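Local coordinates for Serpin48 (Tenebrio molitor, PDB 3OZQ), which inhibits the serine protease SPE with high specificity in the innate immunity of the beetle, as a member of the serpin family, at residues Q9-A14 against L64-D69; N33-P38 against Q315-D320; L45-S50 against Y117-E122; H354-Y359 against G370-L375. All coordinates share one frame; numbering follows the deposited sequence.

Contact 1 (Q9-A14 against L64-D69)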
loop_
_atom_site.group_PDB
_atom_site.type_symbol
_atom_site.label_atom_id
_atom_site.label_comp_id
_atom_site.label_asym_id
_atom_site.label_seq_id
_atom_site.Cartn_x
_atom_site.Cartn_y
_atom_site.Cartn_z
ATOM N N GLN A 9 -16.177 10.951 -3.193
ATOM C CA GLN A 9 -16.463 10.434 -1.861
ATOM C C GLN A 9 -15.322 10.805 -0.929
ATOM O O GLN A 9 -14.214 11.087 -1.387
ATOM C CB GLN A 9 -16.641 8.915 -1.908
ATOM C CG GLN A 9 -17.474 8.433 -3.090
ATOM C CD GLN A 9 -17.583 6.922 -3.146
ATOM O OE1 GLN A 9 -17.006 6.275 -4.024
ATOM N NE2 GLN A 9 -18.338 6.349 -2.210
ATOM N N GLU A 10 -15.576 10.764 0.375
ATOM C CA GLU A 10 -14.585 11.233 1.331
ATOM C C GLU A 10 -13.895 10.124 2.114
ATOM O O GLU A 10 -13.081 10.400 3.003
ATOM C CB GLU A 10 -15.204 12.231 2.301
ATOM C CG GLU A 10 -16.174 11.599 3.265
ATOM C CD GLU A 10 -17.504 12.309 3.277
ATOM O OE1 GLU A 10 -17.811 13.026 2.295
ATOM O OE2 GLU A 10 -18.240 12.152 4.274
ATOM N N PHE A 11 -14.220 8.871 1.817
ATOM C CA PHE A 11 -13.371 7.794 2.314
ATOM C C PHE A 11 -12.206 7.602 1.345
ATOM O O PHE A 11 -11.049 7.542 1.770
ATOM C CB PHE A 11 -14.126 6.482 2.534
ATOM C CG PHE A 11 -13.229 5.349 2.932
ATOM C CD1 PHE A 11 -12.577 5.365 4.152
ATOM C CD2 PHE A 11 -13.005 4.286 2.074
ATOM C CE1 PHE A 11 -11.733 4.332 4.517
ATOM C CE2 PHE A 11 -12.162 3.247 2.434
ATOM C CZ PHE A 11 -11.525 3.267 3.653
ATOM N N PRO A 12 -12.507 7.515 0.037
ATOM C CA PRO A 12 -11.440 7.556 -0.963
ATOM C C PRO A 12 -10.558 8.773 -0.731
ATOM O O PRO A 12 -9.347 8.717 -0.932
ATOM C CB PRO A 12 -12.210 7.707 -2.268
ATOM C CG PRO A 12 -13.485 6.984 -2.013
ATOM C CD PRO A 12 -13.824 7.283 -0.583
ATOM N N ASN A 13 -11.171 9.859 -0.281
ATOM C CA ASN A 13 -10.451 11.099 -0.031
ATOM C C ASN A 13 -9.580 11.034 1.226
ATOM O O ASN A 13 -8.481 11.589 1.254
ATOM C CB ASN A 13 -11.446 12.262 0.064
ATOM C CG ASN A 13 -10.923 13.534 -0.561
ATOM O OD1 ASN A 13 -11.520 14.066 -1.502
ATOM N ND2 ASN A 13 -9.805 14.033 -0.044
ATOM N N ALA A 14 -10.070 10.361 2.266
ATOM C CA ALA A 14 -9.320 10.239 3.516
ATOM C C ALA A 14 -8.063 9.387 3.346
ATOM O O ALA A 14 -7.033 9.656 3.960
ATOM C CB ALA A 14 -10.205 9.673 4.631
ATOM N N LEU A 64 -7.698 8.148 11.193
ATOM C CA LEU A 64 -8.108 7.748 9.865
ATOM C C LEU A 64 -8.894 8.893 9.244
ATOM O O LEU A 64 -9.313 8.809 8.088
ATOM C CB LEU A 64 -8.931 6.460 9.909
ATOM C CG LEU A 64 -8.136 5.204 10.299
ATOM C CD1 LEU A 64 -9.014 3.969 10.196
ATOM C CD2 LEU A 64 -6.896 5.042 9.438
ATOM N N HIS A 65 -9.043 9.974 10.017
ATOM C CA HIS A 65 -9.908 11.099 9.662
ATOM C C HIS A 65 -11.141 10.513 8.973
ATOM O O HIS A 65 -11.665 11.056 8.001
ATOM C CB HIS A 65 -9.174 12.177 8.822
ATOM C CG HIS A 65 -8.437 13.208 9.646
ATOM N ND1 HIS A 65 -9.077 14.257 10.268
ATOM C CD2 HIS A 65 -7.116 13.368 9.921
ATOM C CE1 HIS A 65 -8.190 15.006 10.903
ATOM N NE2 HIS A 65 -6.992 14.487 10.718
ATOM N N PHE A 66 -11.572 9.375 9.511
ATOM C CA PHE A 66 -12.744 8.635 9.049
ATOM C C PHE A 66 -14.039 9.124 9.708
ATOM O O PHE A 66 -14.006 9.754 10.764
ATOM C CB PHE A 66 -12.566 7.149 9.350
ATOM C CG PHE A 66 -13.346 6.260 8.439
ATOM C CD1 PHE A 66 -14.108 6.800 7.412
ATOM C CD2 PHE A 66 -13.317 4.886 8.601
ATOM C CE1 PHE A 66 -14.834 5.988 6.562
ATOM C CE2 PHE A 66 -14.038 4.064 7.758
ATOM C CZ PHE A 66 -14.797 4.614 6.733
ATOM N N VAL A 67 -15.176 8.806 9.093
ATOM C CA VAL A 67 -16.466 9.366 9.513
ATOM C C VAL A 67 -17.014 8.776 10.814
ATOM O O VAL A 67 -16.698 7.642 11.189
ATOM C CB VAL A 67 -17.541 9.228 8.410
ATOM C CG1 VAL A 67 -17.022 9.773 7.087
ATOM C CG2 VAL A 67 -17.989 7.770 8.273
ATOM N N GLY A 68 -17.860 9.554 11.484
ATOM C CA GLY A 68 -18.371 9.194 12.793
ATOM C C GLY A 68 -19.257 7.965 12.843
ATOM O O GLY A 68 -19.007 7.049 13.628
ATOM N N ASP A 69 -20.292 7.937 12.009
ATOM C CA ASP A 69 -21.317 6.897 12.109
ATOM C C ASP A 69 -20.782 5.528 11.695
ATOM O O ASP A 69 -20.012 5.417 10.738
ATOM C CB ASP A 69 -22.557 7.269 11.286
ATOM C CG ASP A 69 -23.834 6.640 11.832
ATOM O OD1 ASP A 69 -24.814 6.520 11.066
ATOM O OD2 ASP A 69 -23.860 6.269 13.027
#
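A14, in the first turns of helix 10-29, faces H65 just beyond the end of helix 54-63, with their CA atoms 6.2 Å apart. H65 leaves the helix with a positive phi (37°) and closes a Schellman motif. The chain then runs extended through F66 and V67. The L64 and H65 carbonyls, where helix 54-63 ends, face the methyl of A14 on helix 10-29, which sits 3.7 Å from L64 O and also approaches H65 O.

Beside this, F11 and F66 supply the aromatic part of the contact. Their rings meet obliquely: the centroids are 4.8 Å apart and the planes are inclined by 34°. F11 CD1 lies over one face of the F66 ring, displaced toward its rim, and comes within 3.4 Å of F66 CE1. F11 swings CG opposite its backbone N (chi1 175°), which carries the ring out from the helix to F66. Both rings also rest on helix 70-83, where V77 touches each of them, while V80 adds to F11 and A73 to F66. At the more exposed margin the bent chain of E10 crosses V67 at about a right angle, with E10 OE2 3.9 Å from V67 CG1. A serine in place of F66 would probably leave F11 CD1 without its aromatic partner and open a gap beside V77 and A73.

No hydrogen bond crosses between 9-14 and 64-69, so dispersion and burial of apolar surface join the start of helix 10-29 to the loop between helices 54-63 and 70-83, both rings lying on helix 70-83.

Contact 2 (N33-P38 against Q315-D320)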
loop_
_atom_site.group_PDB
_atom_site.type_symbol
_atom_site.label_atom_id
_atom_site.label_comp_id
_atom_site.label_asym_id
_atom_site.label_seq_id
_atom_site.Cartn_x
_atom_site.Cartn_y
_atom_site.Cartn_z
ATOM N N ASN A 33 14.686 1.691 -1.634
ATOM C CA ASN A 33 13.363 1.529 -2.217
ATOM C C ASN A 33 12.379 1.068 -1.156
ATOM O O ASN A 33 12.743 0.367 -0.207
ATOM C CB ASN A 33 13.361 0.549 -3.395
ATOM C CG ASN A 33 14.444 0.848 -4.413
ATOM O OD1 ASN A 33 14.933 1.972 -4.501
ATOM N ND2 ASN A 33 14.815 -0.162 -5.196
ATOM N N PHE A 34 11.128 1.496 -1.297
ATOM C CA PHE A 34 10.065 0.886 -0.529
ATOM C C PHE A 34 8.708 0.946 -1.244
ATOM O O PHE A 34 8.515 1.692 -2.232
ATOM C CB PHE A 34 9.990 1.429 0.926
ATOM C CG PHE A 34 9.459 2.837 1.038
ATOM C CD1 PHE A 34 8.095 3.083 1.024
ATOM C CD2 PHE A 34 10.321 3.908 1.155
ATOM C CE1 PHE A 34 7.597 4.386 1.135
ATOM C CE2 PHE A 34 9.837 5.201 1.257
ATOM C CZ PHE A 34 8.468 5.439 1.242
ATOM N N LEU A 35 7.795 0.124 -0.728
ATOM C CA LEU A 35 6.416 0.041 -1.195
ATOM C C LEU A 35 5.533 -0.061 0.044
ATOM O O LEU A 35 5.855 -0.798 0.975
ATOM C CB LEU A 35 6.226 -1.200 -2.080
ATOM C CG LEU A 35 4.813 -1.515 -2.581
ATOM C CD1 LEU A 35 4.344 -0.433 -3.552
ATOM C CD2 LEU A 35 4.765 -2.873 -3.266
ATOM N N VAL A 36 4.443 0.709 0.068
ATOM C CA VAL A 36 3.499 0.687 1.170
ATOM C C VAL A 36 2.061 0.870 0.670
ATOM O O VAL A 36 1.830 1.523 -0.349
ATOM C CB VAL A 36 3.842 1.756 2.249
ATOM C CG1 VAL A 36 3.834 3.191 1.648
ATOM C CG2 VAL A 36 2.912 1.626 3.494
ATOM N N SER A 37 1.109 0.250 1.370
ATOM C CA SER A 37 -0.305 0.463 1.094
ATOM C C SER A 37 -0.985 1.116 2.287
ATOM O O SER A 37 -1.488 0.430 3.185
ATOM C CB SER A 37 -1.018 -0.837 0.770
ATOM O OG SER A 37 -2.380 -0.557 0.466
ATOM N N PRO A 38 -0.993 2.453 2.313
ATOM C CA PRO A 38 -1.753 3.116 3.383
ATOM C C PRO A 38 -3.227 2.700 3.359
ATOM O O PRO A 38 -3.846 2.480 4.420
ATOM C CB PRO A 38 -1.568 4.599 3.071
ATOM C CG PRO A 38 -0.230 4.647 2.319
ATOM C CD PRO A 38 -0.257 3.407 1.467
ATOM N N GLN A 315 2.675 -4.966 7.883
ATOM C CA GLN A 315 2.331 -5.047 6.465
ATOM C C GLN A 315 3.493 -5.573 5.654
ATOM O O GLN A 315 4.627 -5.156 5.837
ATOM C CB GLN A 315 1.900 -3.687 5.932
ATOM C CG GLN A 315 1.427 -3.724 4.487
ATOM C CD GLN A 315 0.965 -2.374 4.003
ATOM O OE1 GLN A 315 -0.212 -2.035 4.133
ATOM N NE2 GLN A 315 1.884 -1.592 3.433
ATOM N N LYS A 316 3.205 -6.480 4.738
ATOM C CA LYS A 316 4.206 -6.894 3.773
ATOM C C LYS A 316 3.591 -6.915 2.400
ATOM O O LYS A 316 2.470 -7.387 2.226
ATOM C CB LYS A 316 4.758 -8.279 4.114
ATOM C CG LYS A 316 5.997 -8.647 3.319
ATOM C CD LYS A 316 6.655 -9.872 3.936
ATOM C CE LYS A 316 8.040 -10.110 3.329
ATOM N NZ LYS A 316 8.813 -11.164 4.051
ATOM N N SER A 317 4.327 -6.384 1.430
ATOM C CA SER A 317 3.831 -6.277 0.062
ATOM C C SER A 317 5.002 -6.250 -0.910
ATOM O O SER A 317 6.139 -5.991 -0.517
ATOM C CB SER A 317 2.979 -5.011 -0.095
ATOM O OG SER A 317 3.785 -3.844 -0.062
ATOM N N PHE A 318 4.716 -6.538 -2.175
ATOM C CA PHE A 318 5.699 -6.396 -3.239
ATOM C C PHE A 318 5.036 -5.904 -4.510
ATOM O O PHE A 318 3.805 -5.947 -4.658
ATOM C CB PHE A 318 6.405 -7.720 -3.519
ATOM C CG PHE A 318 5.544 -8.729 -4.197
ATOM C CD1 PHE A 318 4.657 -9.500 -3.459
ATOM C CD2 PHE A 318 5.622 -8.924 -5.564
ATOM C CE1 PHE A 318 3.855 -10.439 -4.081
ATOM C CE2 PHE A 318 4.821 -9.857 -6.192
ATOM C CZ PHE A 318 3.939 -10.616 -5.449
ATOM N N ILE A 319 5.872 -5.418 -5.412
ATOM C CA ILE A 319 5.449 -5.020 -6.741
ATOM C C ILE A 319 6.537 -5.446 -7.716
ATOM O O ILE A 319 7.739 -5.390 -7.410
ATOM C CB ILE A 319 5.246 -3.510 -6.851
ATOM C CG1 ILE A 319 4.631 -3.157 -8.218
ATOM C CG2 ILE A 319 6.585 -2.797 -6.656
ATOM C CD1 ILE A 319 4.263 -1.693 -8.372
ATOM N N ASP A 320 6.108 -5.912 -8.874
ATOM C CA ASP A 320 7.043 -6.399 -9.863
ATOM C C ASP A 320 6.621 -5.802 -11.196
ATOM O O ASP A 320 5.593 -6.177 -11.763
ATOM C CB ASP A 320 7.040 -7.928 -9.886
ATOM C CG ASP A 320 8.210 -8.500 -10.666
ATOM O OD1 ASP A 320 8.468 -9.719 -10.543
ATOM O OD2 ASP A 320 8.875 -7.727 -11.401
HETATM O O HOH W 1 4.329 -2.816 2.448
#
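L35 points from strand 34-36 toward strand 310-321, its CD2 branch doing the touching. With CG opposite the backbone N (chi1 176°), the isobutyl group extends across to the second strand, where CD2 meets backbone and side chains together: F318 C at 3.3 Å, S317 OG at 3.5 Å and I319 CB at 3.7 Å. The short strand segments run at 117° to one another, and their axes approach to 6.8 Å, so this is packing between layers and not sheet pairing.

S317 turns its hydroxyl toward L35, and one water joins the two residues. That water donates to L35 O (2.9 Å) and is hydrogen-bonded to S317 OG (2.8 Å). Next to it, Q315 stretches its chain fully from CA and brings its amide beside the backbone of S37, with CD 3.7 Å from S37 N. Q315 also crosses the V36 side chain at about a right angle. S37 OG looks elsewhere, bonding to L367 O and capping S40 N at the start of helix 38-50. A leucine in place of Q315 would probably leave the buried backbone of S37 facing an apolar group and its polar atoms without a nearby amide.

This probably corresponds to the shutter region of serpins, where the start of the second helix lies beneath the central strands that part for the reactive-centre loop. The chemistry is mixed to match: an apolar wedge at L35, and beside it polar atoms, among them L35 O and S317 OG, bridged by a water.

Contact 3 (L45-S50 against Y117-E122)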
loop_
_atom_site.group_PDB
_atom_site.type_symbol
_atom_site.label_atom_id
_atom_site.label_comp_id
_atom_site.label_asym_id
_atom_site.label_seq_id
_atom_site.Cartn_x
_atom_site.Cartn_y
_atom_site.Cartn_z
ATOM N N LEU A 45 -7.004 -1.468 10.138
ATOM C CA LEU A 45 -7.137 -0.699 11.360
ATOM C C LEU A 45 -8.610 -0.330 11.617
ATOM O O LEU A 45 -9.046 -0.219 12.764
ATOM C CB LEU A 45 -6.293 0.558 11.270
ATOM C CG LEU A 45 -6.217 1.360 12.566
ATOM C CD1 LEU A 45 -5.394 0.625 13.608
ATOM C CD2 LEU A 45 -5.640 2.741 12.307
ATOM N N ALA A 46 -9.369 -0.111 10.543
ATOM C CA ALA A 46 -10.801 0.128 10.680
ATOM C C ALA A 46 -11.515 -1.118 11.251
ATOM O O ALA A 46 -12.427 -1.002 12.060
ATOM C CB ALA A 46 -11.407 0.556 9.340
ATOM N N LEU A 47 -11.093 -2.308 10.830
ATOM C CA LEU A 47 -11.622 -3.538 11.391
ATOM C C LEU A 47 -11.333 -3.543 12.882
ATOM O O LEU A 47 -12.237 -3.737 13.703
ATOM C CB LEU A 47 -10.964 -4.753 10.752
ATOM C CG LEU A 47 -11.743 -6.077 10.778
ATOM C CD1 LEU A 47 -10.795 -7.258 10.736
ATOM C CD2 LEU A 47 -12.673 -6.184 11.960
ATOM N N ALA A 48 -10.069 -3.328 13.230
ATOM C CA ALA A 48 -9.671 -3.225 14.630
ATOM C C ALA A 48 -10.553 -2.233 15.388
ATOM O O ALA A 48 -11.092 -2.537 16.472
ATOM C CB ALA A 48 -8.228 -2.792 14.726
ATOM N N GLN A 49 -10.668 -1.039 14.817
ATOM C CA GLN A 49 -11.432 0.053 15.406
ATOM C C GLN A 49 -12.844 -0.407 15.758
ATOM O O GLN A 49 -13.406 -0.012 16.779
ATOM C CB GLN A 49 -11.482 1.230 14.418
ATOM C CG GLN A 49 -12.122 2.502 14.958
ATOM C CD GLN A 49 -12.517 3.477 13.847
ATOM O OE1 GLN A 49 -11.868 3.542 12.793
ATOM N NE2 GLN A 49 -13.593 4.235 14.075
ATOM N N SER A 50 -13.414 -1.271 14.931
ATOM C CA SER A 50 -14.778 -1.689 15.170
ATOM C C SER A 50 -14.933 -2.542 16.433
ATOM O O SER A 50 -16.034 -2.636 16.986
ATOM C CB SER A 50 -15.362 -2.409 13.962
ATOM O OG SER A 50 -14.991 -3.759 13.940
ATOM N N TYR A 117 -14.850 -6.142 6.058
ATOM C CA TYR A 117 -13.492 -5.590 5.965
ATOM C C TYR A 117 -12.492 -6.452 5.207
ATOM O O TYR A 117 -11.291 -6.179 5.242
ATOM C CB TYR A 117 -12.929 -5.309 7.357
ATOM C CG TYR A 117 -13.631 -4.225 8.127
ATOM C CD1 TYR A 117 -13.138 -2.931 8.155
ATOM C CD2 TYR A 117 -14.778 -4.506 8.861
ATOM C CE1 TYR A 117 -13.778 -1.943 8.884
ATOM C CE2 TYR A 117 -15.421 -3.530 9.577
ATOM C CZ TYR A 117 -14.918 -2.250 9.593
ATOM O OH TYR A 117 -15.574 -1.279 10.325
ATOM N N GLY A 118 -12.973 -7.485 4.530
ATOM C CA GLY A 118 -12.106 -8.343 3.746
ATOM C C GLY A 118 -10.912 -8.869 4.523
ATOM O O GLY A 118 -9.786 -8.907 4.018
ATOM N N ALA A 119 -11.159 -9.277 5.759
ATOM C CA ALA A 119 -10.119 -9.872 6.582
ATOM C C ALA A 119 -10.746 -10.994 7.394
ATOM O O ALA A 119 -11.925 -11.306 7.222
ATOM C CB ALA A 119 -9.518 -8.829 7.499
ATOM N N GLN A 120 -9.967 -11.610 8.272
ATOM C CA GLN A 120 -10.559 -12.513 9.252
ATOM C C GLN A 120 -9.880 -12.415 10.602
ATOM O O GLN A 120 -8.901 -11.690 10.752
ATOM C CB GLN A 120 -10.602 -13.941 8.732
ATOM C CG GLN A 120 -9.290 -14.606 8.597
ATOM C CD GLN A 120 -9.405 -15.867 7.779
ATOM O OE1 GLN A 120 -8.730 -16.862 8.048
ATOM N NE2 GLN A 120 -10.264 -15.830 6.766
ATOM N N SER A 121 -10.425 -13.118 11.597
ATOM C CA SER A 121 -9.845 -13.087 12.929
ATOM C C SER A 121 -9.875 -14.483 13.532
ATOM O O SER A 121 -10.777 -15.275 13.252
ATOM C CB SER A 121 -10.570 -12.078 13.813
ATOM O OG SER A 121 -9.961 -11.980 15.090
ATOM N N GLU A 122 -8.871 -14.781 14.346
ATOM C CA GLU A 122 -8.610 -16.150 14.770
ATOM C C GLU A 122 -7.773 -16.142 16.042
ATOM O O GLU A 122 -6.931 -15.256 16.232
ATOM C CB GLU A 122 -7.897 -16.888 13.630
ATOM C CG GLU A 122 -7.391 -18.279 13.939
ATOM C CD GLU A 122 -7.053 -19.055 12.674
ATOM O OE1 GLU A 122 -6.031 -19.793 12.661
ATOM O OE2 GLU A 122 -7.821 -18.936 11.690
#
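Y117 lays one face of its ring on the backbone of L47, in helix 38-50. L47 CA stands almost above the ring centre, 3.7 Å from the centroid and 14° off the normal, a CH-pi contact. A46 C approaches the ring obliquely; L47 N is 3.3 Å from Y117 CE1, and A46 CB is 3.5 Å from Y117 CE1. The phenol end reaches the next helical turn, where S50 CB lies 3.8 Å from Y117 OH.

Y117 places CG opposite its own carbonyl carbon (chi1 -66°), which brings the ring over L47. L47 answers from its side chain as well. Its CG is 3.7 Å from Y117 CB, and its CD1 branch continues past the tyrosine to A119 CB, 3.8 Å away. Between Y117 and A119 the chain turns at G118, which has a positive phi, and passes from the end of helix 107-115 into strand 120-124. S50 keeps its hydroxyl within the helix, donating to L47 O at 2.8 Å, in the carbonyl plane and on a lone pair.

Further cover comes from helix 107-115, where F109 and A113 touch L47 and I112 touches Y117, and from helix 70-83, where V77 and the chains of R70 and E74 meet the tyrosine. Helix 38-50 probably corresponds to serpin helix B, here packed on the turn leading into strand 120-124, an edge strand of the large sheet. Since no hydrogen bond spans the two segments, this join rests on CH-pi and apolar contacts, with the S50 hydroxyl satisfied inside its own helix.

Contact 4 (H354-Y359 against G370-L375)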
loop_
_atom_site.group_PDB
_atom_site.type_symbol
_atom_site.label_atom_id
_atom_site.label_comp_id
_atom_site.label_asym_id
_atom_site.label_seq_id
_atom_site.Cartn_x
_atom_site.Cartn_y
_atom_site.Cartn_z
ATOM N N HIS A 354 16.547 8.392 -12.994
ATOM C CA HIS A 354 17.031 8.786 -11.678
ATOM C C HIS A 354 15.871 8.532 -10.699
ATOM O O HIS A 354 14.768 8.218 -11.139
ATOM C CB HIS A 354 17.490 10.251 -11.666
ATOM C CG HIS A 354 16.452 11.224 -12.140
ATOM N ND1 HIS A 354 16.113 11.364 -13.469
ATOM C CD2 HIS A 354 15.704 12.126 -11.465
ATOM C CE1 HIS A 354 15.191 12.300 -13.590
ATOM N NE2 HIS A 354 14.924 12.779 -12.389
ATOM N N PRO A 355 16.127 8.644 -9.389
ATOM C CA PRO A 355 15.151 8.251 -8.355
ATOM C C PRO A 355 13.800 8.959 -8.456
ATOM O O PRO A 355 13.736 10.152 -8.755
ATOM C CB PRO A 355 15.858 8.623 -7.057
ATOM C CG PRO A 355 17.300 8.451 -7.377
ATOM C CD PRO A 355 17.441 8.953 -8.796
ATOM N N PHE A 356 12.729 8.212 -8.211
ATOM C CA PHE A 356 11.374 8.709 -8.412
ATOM C C PHE A 356 10.391 8.135 -7.388
ATOM O O PHE A 356 10.647 7.101 -6.789
ATOM C CB PHE A 356 10.892 8.354 -9.810
ATOM C CG PHE A 356 10.896 6.880 -10.108
ATOM C CD1 PHE A 356 9.734 6.138 -10.016
ATOM C CD2 PHE A 356 12.056 6.239 -10.500
ATOM C CE1 PHE A 356 9.734 4.783 -10.304
ATOM C CE2 PHE A 356 12.060 4.883 -10.790
ATOM C CZ PHE A 356 10.904 4.154 -10.688
ATOM N N ILE A 357 9.264 8.824 -7.223
ATOM C CA ILE A 357 8.138 8.340 -6.441
ATOM C C ILE A 357 7.127 7.762 -7.428
ATOM O O ILE A 357 7.029 8.233 -8.555
ATOM C CB ILE A 357 7.497 9.513 -5.665
ATOM C CG1 ILE A 357 8.455 10.042 -4.597
ATOM C CG2 ILE A 357 6.140 9.134 -5.073
ATOM C CD1 ILE A 357 7.937 11.291 -3.890
ATOM N N PHE A 358 6.387 6.738 -7.016
ATOM C CA PHE A 358 5.306 6.200 -7.831
ATOM C C PHE A 358 4.113 5.858 -6.951
ATOM O O PHE A 358 4.246 5.692 -5.738
ATOM C CB PHE A 358 5.738 4.935 -8.560
ATOM C CG PHE A 358 6.080 3.814 -7.639
ATOM C CD1 PHE A 358 5.092 2.978 -7.138
ATOM C CD2 PHE A 358 7.387 3.619 -7.229
ATOM C CE1 PHE A 358 5.408 1.944 -6.267
ATOM C CE2 PHE A 358 7.704 2.593 -6.368
ATOM C CZ PHE A 358 6.710 1.758 -5.871
ATOM N N TYR A 359 2.944 5.745 -7.568
ATOM C CA TYR A 359 1.776 5.304 -6.834
ATOM C C TYR A 359 0.729 4.727 -7.759
ATOM O O TYR A 359 0.584 5.162 -8.900
ATOM C CB TYR A 359 1.202 6.411 -5.928
ATOM C CG TYR A 359 0.661 7.652 -6.629
ATOM C CD1 TYR A 359 1.415 8.820 -6.693
ATOM C CD2 TYR A 359 -0.622 7.669 -7.170
ATOM C CE1 TYR A 359 0.922 9.963 -7.306
ATOM C CE2 TYR A 359 -1.124 8.814 -7.798
ATOM C CZ TYR A 359 -0.342 9.952 -7.854
ATOM O OH TYR A 359 -0.821 11.090 -8.455
ATOM N N GLY A 370 5.244 4.445 -3.184
ATOM C CA GLY A 370 6.603 4.049 -2.870
ATOM C C GLY A 370 7.617 4.839 -3.664
ATOM O O GLY A 370 7.305 5.845 -4.299
ATOM N N ARG A 371 8.854 4.372 -3.616
ATOM C CA ARG A 371 9.920 5.073 -4.273
ATOM C C ARG A 371 10.979 4.082 -4.707
ATOM O O ARG A 371 11.084 2.967 -4.168
ATOM C CB ARG A 371 10.517 6.114 -3.334
ATOM C CG ARG A 371 11.419 5.529 -2.310
ATOM C CD ARG A 371 11.958 6.591 -1.408
ATOM N NE ARG A 371 12.859 6.011 -0.430
ATOM C CZ ARG A 371 13.738 6.711 0.271
ATOM N NH1 ARG A 371 13.824 8.022 0.091
ATOM N NH2 ARG A 371 14.532 6.101 1.142
ATOM N N VAL A 372 11.733 4.492 -5.721
ATOM C CA VAL A 372 12.895 3.770 -6.182
ATOM C C VAL A 372 14.052 4.765 -6.158
ATOM O O VAL A 372 13.967 5.828 -6.780
ATOM C CB VAL A 372 12.720 3.323 -7.637
ATOM C CG1 VAL A 372 14.044 2.750 -8.174
ATOM C CG2 VAL A 372 11.576 2.323 -7.761
ATOM N N THR A 373 15.104 4.440 -5.416
ATOM C CA THR A 373 16.299 5.271 -5.369
ATOM C C THR A 373 17.483 4.461 -5.869
ATOM O O THR A 373 18.574 5.000 -6.061
ATOM C CB THR A 373 16.642 5.718 -3.938
ATOM O OG1 THR A 373 17.107 4.585 -3.195
ATOM C CG2 THR A 373 15.424 6.329 -3.248
ATOM N N THR A 374 17.266 3.165 -6.071
ATOM C CA THR A 374 18.349 2.267 -6.445
ATOM C C THR A 374 17.844 1.094 -7.283
ATOM O O THR A 374 16.766 0.559 -7.030
ATOM C CB THR A 374 19.081 1.732 -5.191
ATOM O OG1 THR A 374 20.424 1.383 -5.530
ATOM C CG2 THR A 374 18.375 0.499 -4.639
ATOM N N LEU A 375 18.634 0.708 -8.283
ATOM C CA LEU A 375 18.301 -0.387 -9.188
ATOM C C LEU A 375 19.593 -1.122 -9.467
ATOM O O LEU A 375 20.667 -0.576 -9.235
ATOM C CB LEU A 375 17.748 0.155 -10.508
ATOM C CG LEU A 375 16.239 0.144 -10.778
ATOM C CD1 LEU A 375 15.436 -0.018 -9.494
ATOM C CD2 LEU A 375 15.808 1.388 -11.572
#
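F356 and V372, with F358 and G370, form the tight centre of an antiparallel hairpin, probably the C-terminal hairpin of serpin sheet B. Each is a hydrogen-bonded pair: F356 N gives to V372 O and V372 N to F356 O, both at 3.0 Å, and F358 and G370 exchange N-H and C=O in the same way. Between them I357 and R371 make a non-hydrogen-bonded pair with CA atoms 4.3 Å apart.

On one face of the hairpin the ends of both phenylalanine rings come nearer the partner strand. F356 holds CG between its backbone N and carbonyl carbon (chi1 58°), and its ring lies alongside V372, its face against V372 CB. V372 CB is 4.0 Å from the F356 centroid, and V372 CG2 comes to 3.5 Å from F356 CZ. F358 adopts the same torsion and covers G370, whose CA is 4.1 Å from the F358 centroid. A CB at G370 would clash with F358 CZ, consistent with the glycine.

Toward P355 and T373 the side chains touch more sparsely. P355 CB is 3.8 Å from T373 CA, and T373 and T374 are partly exposed. On the other face R371 departs from the contact: its extended chain sends NE to A32 O and NH1 into a salt bridge with E247, while T373 CG2 sits over one face of the guanidinium.

The aromatic face packs on strand 260-278 through F271 and I273, I357 and R371 lie against Y23 of helix 10-29, and strands 231-237 and 34-36 flank the hairpin.

Overall arrangement
Helix 10-29 leads from contact 1 into strand 34-36 of contact 2, and helix 38-50 then carries the chain to contact 3. Contacts 1 and 3 touch through L64, which packs on L45 and Q49, their centres about 17 Å apart. Contacts 2 and 4 are closer, with centres about 12 Å apart, and are linked by N33, whose side-chain amide probably bonds T373 N and T374 O. Contacts 3 and 4, with centres about 31 Å apart, lie on opposite sides of the chain's centre. No ligand site is involved; the unmodelled residues 337-345 probably belong to the serpin reactive-centre loop, which comes after strands 310-321 and 325-326.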